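PDB 5Y7Q: fanconi-associated nuclease 1 homolog from Pseudomonas aeruginosa, which belongs to the FAN1 family of DNA-binding nucleases and combines helix-turn-helix, SAP and VRR-NUC domains in a single chain. Local coordinates for residues 95-100 with 106-111; 110-115 with 119-124. All blocks are in the same frame, centred on the assembly; numbering follows the deposited sequence.

Interaction 1 (95-100 with 106-111). With nucleotides of chain D.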
loop_
_atom_site.group_PDB
_atom_site.type_symbol
_atom_site.label_atom_id
_atom_site.label_comp_id
_atom_site.label_asym_id
_atom_site.label_seq_id
_atom_site.Cartn_x
_atom_site.Cartn_y
_atom_site.Cartn_z
ATOM N N PHE A 95 -27.534 8.805 -6.602
ATOM C CA PHE A 95 -27.352 10.208 -6.956
ATOM C C PHE A 95 -28.697 10.904 -7.095
ATOM O O PHE A 95 -29.698 10.291 -7.474
ATOM C CB PHE A 95 -26.558 10.351 -8.261
ATOM C CG PHE A 95 -25.224 9.671 -8.211
ATOM C CD1 PHE A 95 -25.061 8.405 -8.730
ATOM C CD2 PHE A 95 -24.147 10.275 -7.578
ATOM C CE1 PHE A 95 -23.854 7.765 -8.653
ATOM C CE2 PHE A 95 -22.938 9.637 -7.505
ATOM C CZ PHE A 95 -22.790 8.378 -8.046
ATOM N N ARG A 96 -28.714 12.186 -6.751
ATOM C CA ARG A 96 -29.872 13.044 -6.951
ATOM C C ARG A 96 -29.669 13.825 -8.232
ATOM O O ARG A 96 -28.579 14.348 -8.469
ATOM C CB ARG A 96 -30.041 14.030 -5.798
ATOM C CG ARG A 96 -30.228 13.449 -4.414
ATOM C CD ARG A 96 -30.080 14.558 -3.367
ATOM N NE ARG A 96 -30.952 15.721 -3.594
ATOM C CZ ARG A 96 -31.816 16.223 -2.706
ATOM N NH1 ARG A 96 -31.955 15.678 -1.498
ATOM N NH2 ARG A 96 -32.546 17.288 -3.023
ATOM N N GLU A 97 -30.719 13.933 -9.043
ATOM C CA GLU A 97 -30.586 14.585 -10.348
ATOM C C GLU A 97 -29.843 15.923 -10.259
ATOM O O GLU A 97 -29.005 16.237 -11.119
ATOM C CB GLU A 97 -31.972 14.781 -10.971
ATOM C CG GLU A 97 -31.929 15.328 -12.375
ATOM C CD GLU A 97 -33.287 15.305 -13.035
ATOM O OE1 GLU A 97 -33.897 16.387 -13.190
ATOM O OE2 GLU A 97 -33.749 14.197 -13.392
ATOM N N GLY A 98 -30.116 16.711 -9.213
ATOM C CA GLY A 98 -29.547 18.042 -9.130
ATOM C C GLY A 98 -28.055 18.038 -8.883
ATOM O O GLY A 98 -27.348 18.959 -9.304
ATOM N N LYS A 99 -27.553 17.013 -8.202
ATOM C CA LYS A 99 -26.122 16.878 -8.029
ATOM C C LYS A 99 -25.433 16.322 -9.276
ATOM O O LYS A 99 -24.197 16.312 -9.334
ATOM C CB LYS A 99 -25.854 16.026 -6.786
ATOM C CG LYS A 99 -26.146 16.789 -5.486
ATOM C CD LYS A 99 -25.453 16.162 -4.278
ATOM C CE LYS A 99 -25.289 17.168 -3.133
ATOM N NZ LYS A 99 -24.442 16.641 -2.006
ATOM N N LEU A 100 -26.207 15.900 -10.277
ATOM C CA LEU A 100 -25.722 15.393 -11.552
ATOM C C LEU A 100 -25.710 16.437 -12.676
ATOM O O LEU A 100 -25.668 16.060 -13.849
ATOM C CB LEU A 100 -26.524 14.174 -11.965
ATOM C CG LEU A 100 -26.007 12.920 -11.290
ATOM C CD1 LEU A 100 -26.821 11.734 -11.715
ATOM C CD2 LEU A 100 -24.563 12.711 -11.658
ATOM N N GLY A 106 -25.525 18.827 -20.578
ATOM C CA GLY A 106 -26.800 19.508 -20.636
ATOM C C GLY A 106 -27.840 18.877 -19.734
ATOM O O GLY A 106 -27.528 18.456 -18.612
ATOM N N ASP A 107 -29.077 18.804 -20.228
ATOM C CA ASP A 107 -30.197 18.233 -19.489
ATOM C C ASP A 107 -29.865 16.830 -18.999
ATOM O O ASP A 107 -29.548 15.939 -19.793
ATOM C CB ASP A 107 -31.423 18.210 -20.411
ATOM C CG ASP A 107 -32.677 17.662 -19.742
ATOM O OD1 ASP A 107 -32.602 17.081 -18.638
ATOM O OD2 ASP A 107 -33.762 17.812 -20.353
ATOM N N THR A 108 -29.979 16.622 -17.686
ATOM C CA THR A 108 -29.613 15.328 -17.121
ATOM C C THR A 108 -30.660 14.275 -17.418
ATOM O O THR A 108 -30.318 13.156 -17.799
ATOM C CB THR A 108 -29.408 15.438 -15.611
ATOM O OG1 THR A 108 -28.405 16.424 -15.342
ATOM C CG2 THR A 108 -28.960 14.096 -15.019
ATOM N N ARG A 109 -31.941 14.616 -17.261
ATOM C CA ARG A 109 -33.003 13.637 -17.476
ATOM C C ARG A 109 -32.938 13.056 -18.889
ATOM O O ARG A 109 -32.954 11.825 -19.079
ATOM C CB ARG A 109 -34.354 14.289 -17.195
ATOM C CG ARG A 109 -35.477 13.306 -16.910
ATOM C CD ARG A 109 -36.663 14.008 -16.268
ATOM N NE ARG A 109 -36.313 14.577 -14.972
ATOM C CZ ARG A 109 -37.049 15.478 -14.337
ATOM N NH1 ARG A 109 -38.178 15.920 -14.884
ATOM N NH2 ARG A 109 -36.653 15.943 -13.160
ATOM N N ALA A 110 -32.806 13.932 -19.889
ATOM C CA ALA A 110 -32.632 13.468 -21.262
ATOM C C ALA A 110 -31.442 12.522 -21.373
ATOM O O ALA A 110 -31.574 11.401 -21.872
ATOM C CB ALA A 110 -32.473 14.660 -22.206
ATOM N N ALA A 111 -30.281 12.927 -20.861
ATOM C CA ALA A 111 -29.095 12.092 -21.036
ATOM C C ALA A 111 -29.205 10.768 -20.292
ATOM O O ALA A 111 -28.526 9.796 -20.652
ATOM C CB ALA A 111 -27.835 12.844 -20.591
ATOM P P DC D 19 -25.698 20.666 -0.483
ATOM O OP1 DC D 19 -26.685 19.646 -0.909
ATOM O OP2 DC D 19 -26.045 22.107 -0.424
ATOM O "O5'" DC D 19 -25.207 20.226 0.964
ATOM C "C5'" DC D 19 -24.554 18.988 1.108
ATOM C "C4'" DC D 19 -24.299 18.686 2.563
ATOM O "O4'" DC D 19 -23.122 19.394 3.029
ATOM C "C3'" DC D 19 -25.422 19.069 3.510
ATOM O "O3'" DC D 19 -25.494 18.090 4.518
ATOM C "C2'" DC D 19 -24.952 20.414 4.062
ATOM C "C1'" DC D 19 -23.452 20.199 4.140
ATOM N N1 DC D 19 -22.668 21.433 4.023
ATOM C C2 DC D 19 -21.420 21.498 4.629
ATOM O O2 DC D 19 -21.030 20.525 5.274
ATOM N N3 DC D 19 -20.683 22.622 4.496
ATOM C C4 DC D 19 -21.160 23.647 3.784
ATOM N N4 DC D 19 -20.405 24.745 3.682
ATOM C C5 DC D 19 -22.434 23.590 3.146
ATOM C C6 DC D 19 -23.145 22.472 3.286
HETATM O O HOH W 1 -29.395 18.090 -12.853
HETATM O O HOH W 2 -26.142 16.256 -16.368
#

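Interaction 2 (110-115 with 119-124)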
loop_
_atom_site.group_PDB
_atom_site.type_symbol
_atom_site.label_atom_id
_atom_site.label_comp_id
_atom_site.label_asym_id
_atom_site.label_seq_id
_atom_site.Cartn_x
_atom_site.Cartn_y
_atom_site.Cartn_z
ATOM N N ALA A 110 -32.806 13.932 -19.889
ATOM C CA ALA A 110 -32.632 13.468 -21.262
ATOM C C ALA A 110 -31.442 12.522 -21.373
ATOM O O ALA A 110 -31.574 11.401 -21.872
ATOM C CB ALA A 110 -32.473 14.660 -22.206
ATOM N N ALA A 111 -30.281 12.927 -20.861
ATOM C CA ALA A 111 -29.095 12.092 -21.036
ATOM C C ALA A 111 -29.205 10.768 -20.292
ATOM O O ALA A 111 -28.526 9.796 -20.652
ATOM C CB ALA A 111 -27.835 12.844 -20.591
ATOM N N VAL A 112 -30.025 10.706 -19.242
ATOM C CA VAL A 112 -30.112 9.465 -18.493
ATOM C C VAL A 112 -31.103 8.471 -19.104
ATOM O O VAL A 112 -30.978 7.262 -18.840
ATOM C CB VAL A 112 -30.453 9.747 -17.020
ATOM C CG1 VAL A 112 -31.952 9.974 -16.836
ATOM C CG2 VAL A 112 -29.965 8.605 -16.133
ATOM N N GLN A 113 -32.077 8.924 -19.914
ATOM C CA GLN A 113 -33.097 7.991 -20.424
ATOM C C GLN A 113 -32.537 6.739 -21.115
ATOM O O GLN A 113 -32.991 5.627 -20.780
ATOM C CB GLN A 113 -34.067 8.721 -21.363
ATOM C CG GLN A 113 -34.831 9.870 -20.710
ATOM C CD GLN A 113 -35.737 9.444 -19.548
ATOM O OE1 GLN A 113 -36.593 8.547 -19.680
ATOM N NE2 GLN A 113 -35.585 10.122 -18.415
ATOM N N PRO A 114 -31.563 6.822 -22.044
ATOM C CA PRO A 114 -31.070 5.581 -22.673
ATOM C C PRO A 114 -30.424 4.621 -21.684
ATOM O O PRO A 114 -30.505 3.401 -21.891
ATOM C CB PRO A 114 -30.063 6.080 -23.721
ATOM C CG PRO A 114 -30.318 7.517 -23.872
ATOM C CD PRO A 114 -30.813 7.988 -22.546
ATOM N N LEU A 115 -29.804 5.142 -20.608
ATOM C CA LEU A 115 -29.266 4.299 -19.535
ATOM C C LEU A 115 -30.376 3.593 -18.768
ATOM O O LEU A 115 -30.227 2.427 -18.384
ATOM C CB LEU A 115 -28.406 5.134 -18.572
ATOM C CG LEU A 115 -27.298 5.922 -19.273
ATOM C CD1 LEU A 115 -26.560 6.847 -18.340
ATOM C CD2 LEU A 115 -26.338 4.963 -19.953
ATOM N N GLY A 119 -31.196 -0.706 -18.205
ATOM C CA GLY A 119 -31.123 -1.172 -16.842
ATOM C C GLY A 119 -29.813 -0.884 -16.132
ATOM O O GLY A 119 -29.658 -1.277 -14.965
ATOM N N TRP A 120 -28.866 -0.211 -16.785
ATOM C CA TRP A 120 -27.650 0.169 -16.085
ATOM C C TRP A 120 -27.891 1.272 -15.065
ATOM O O TRP A 120 -27.017 1.525 -14.233
ATOM C CB TRP A 120 -26.585 0.611 -17.081
ATOM C CG TRP A 120 -26.193 -0.463 -18.031
ATOM C CD1 TRP A 120 -26.506 -1.792 -17.957
ATOM C CD2 TRP A 120 -25.415 -0.300 -19.212
ATOM N NE1 TRP A 120 -25.960 -2.469 -19.022
ATOM C CE2 TRP A 120 -25.286 -1.574 -19.808
ATOM C CE3 TRP A 120 -24.798 0.798 -19.817
ATOM C CZ2 TRP A 120 -24.579 -1.776 -20.981
ATOM C CZ3 TRP A 120 -24.093 0.595 -20.973
ATOM C CH2 TRP A 120 -23.990 -0.684 -21.550
ATOM N N VAL A 121 -29.037 1.943 -15.117
ATOM C CA VAL A 121 -29.452 2.876 -14.078
ATOM C C VAL A 121 -30.918 2.597 -13.787
ATOM O O VAL A 121 -31.720 2.482 -14.717
ATOM C CB VAL A 121 -29.241 4.346 -14.499
ATOM C CG1 VAL A 121 -29.823 5.302 -13.467
ATOM C CG2 VAL A 121 -27.760 4.662 -14.717
ATOM N N ASP A 122 -31.238 2.391 -12.508
ATOM C CA ASP A 122 -32.598 2.386 -11.977
ATOM C C ASP A 122 -33.017 3.826 -11.703
ATOM O O ASP A 122 -32.285 4.560 -11.027
ATOM C CB ASP A 122 -32.658 1.605 -10.653
ATOM C CG ASP A 122 -33.202 0.185 -10.784
ATOM O OD1 ASP A 122 -34.159 -0.037 -11.574
ATOM O OD2 ASP A 122 -32.690 -0.704 -10.047
ATOM N N ALA A 123 -34.156 4.255 -12.257
ATOM C CA ALA A 123 -34.868 5.319 -11.564
ATOM C C ALA A 123 -35.721 4.692 -10.481
ATOM O O ALA A 123 -36.019 3.496 -10.524
ATOM C CB ALA A 123 -35.700 6.168 -12.504
ATOM N N GLN A 124 -36.060 5.485 -9.480
ATOM C CA GLN A 124 -36.880 4.978 -8.377
ATOM C C GLN A 124 -36.409 3.605 -7.883
ATOM O O GLN A 124 -37.118 2.600 -8.049
ATOM C CB GLN A 124 -38.362 4.921 -8.796
ATOM C CG GLN A 124 -39.369 5.023 -7.627
ATOM C CD GLN A 124 -40.480 6.034 -7.880
ATOM O OE1 GLN A 124 -40.259 7.243 -7.779
ATOM N NE2 GLN A 124 -41.687 5.542 -8.201
#

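Interaction 1 (95-100 with 106-111)
Glu97 runs alongside Thr108 in the opposite sense, its CG 4.1 Å from Thr108 CB, and ends on the guanidinium group of Arg109. The chain leaves anti to the backbone N (chi1 -175°) and stays extended, and this carries the carboxylate across to the first turn of helix 108-118. There it forms a salt bridge. Arg109 NE gives the straighter bond, 3.0 Å to Glu97 OE2 at 163°, lying in the guanidinium plane and using the syn lone pair of that oxygen. Arg109 NH2 to Glu97 OE1 is shorter, 2.8 Å, but weak, being strongly bent. The two planes are turned 45° apart, so the pairing is two-pronged but twisted. Tyr185 of the neighbouring strand 184-187 also hydrogen-bonds Glu97 OE2 through its hydroxyl and touches Arg109.

Thr108 suits its place, since its branched side chain offers a methyl and a hydroxyl to the turn 97-100. CG2 packs on Leu100 CB at 3.9 Å. OG1 pairs with two waters; one donates to Glu97 O, the other to Leu100 O at 2.6 Å and, weakly, to Gly106 O. Asp107 serves as N-cap, its OD1 accepting weak bonds from the N atoms of Arg109 and Ala110, as suits an acidic residue at a helix start. On the far side of the 3-10 turn 97-99, the extended Lys99 packs against a DNA phosphate, its CE 3.6 Å from OP1 of DC19 of chain D.

The contact thus ties the turn after strand 94-96 to the start of helix 108-118 within the helix-turn-helix region. Its chemistry is mainly polar, and the paired charges probably help keep Glu97 ionised despite the acidic Asp107 nearby.

Interaction 2 (110-115 with 119-124)
Leu115 and Val121 meet most closely among the side chains, Leu115 CB lying 3.9 Å from Val121 CG2. The valine is placed with CG1 anti to its backbone N (chi1 174°), which turns CG2 to the leucine and leaves CG1 to approach Val112 CG2 at 4.2 Å. Leu115 also sends CD2 obliquely to the indole of Trp120, 4.4 Å from CE3. Branched aliphatic residues suit both sides, because their methyls fill the angle between helix 108-118 and the strand that follows it.

The chain turns from helix to strand at Gly119, which has positive phi (78°), and Leu115 O lies 3.3 Å from Gly119 N. At those backbone angles a CB would press on the carbonyl O of the preceding residue, so glycine fits this position.

Further out, helix 78-89 backs the cluster: Val112 rests on Leu83, Trp120 on Leu84 and Val121 on Met87. Leu76 touches both Leu115 and Trp120, and the indole meets the ring of Phe69 with the planes about 35° apart. On the sheet side, Tyr185 of strand 184-187 touches Val112 and Val121, while backbone hydrogen bonds between Trp120 and Arg188 and between Asp122 and Glu186 hold the edge strand 121-123 in place.

With apolar side chains making the contact, cohesion here should come chiefly from dispersion and the burial of hydrocarbon surface.

Interaction 1 uses the start of helix 108-118 and interaction 2 its following turns; their centres are 10 Å apart, and they share Ala110 and Ala111. Interaction 1 joins the helix to the turn that follows strand 94-96; interaction 2 joins it to strand 121-123, the other outer strand of the same three-stranded antiparallel sheet. Strand 184-187 runs between them, and its Tyr185 touches both contacts. Interaction 1 is only partly buried, and relies on charge pairing and water, with Lys99 of the same turn beside the DNA. Interaction 2 is buried, about 14 Å from the nucleic acid at its nearest atom, and is hydrocarbon in character. Polar chemistry thus marks the helix start, apolar packing its later turns.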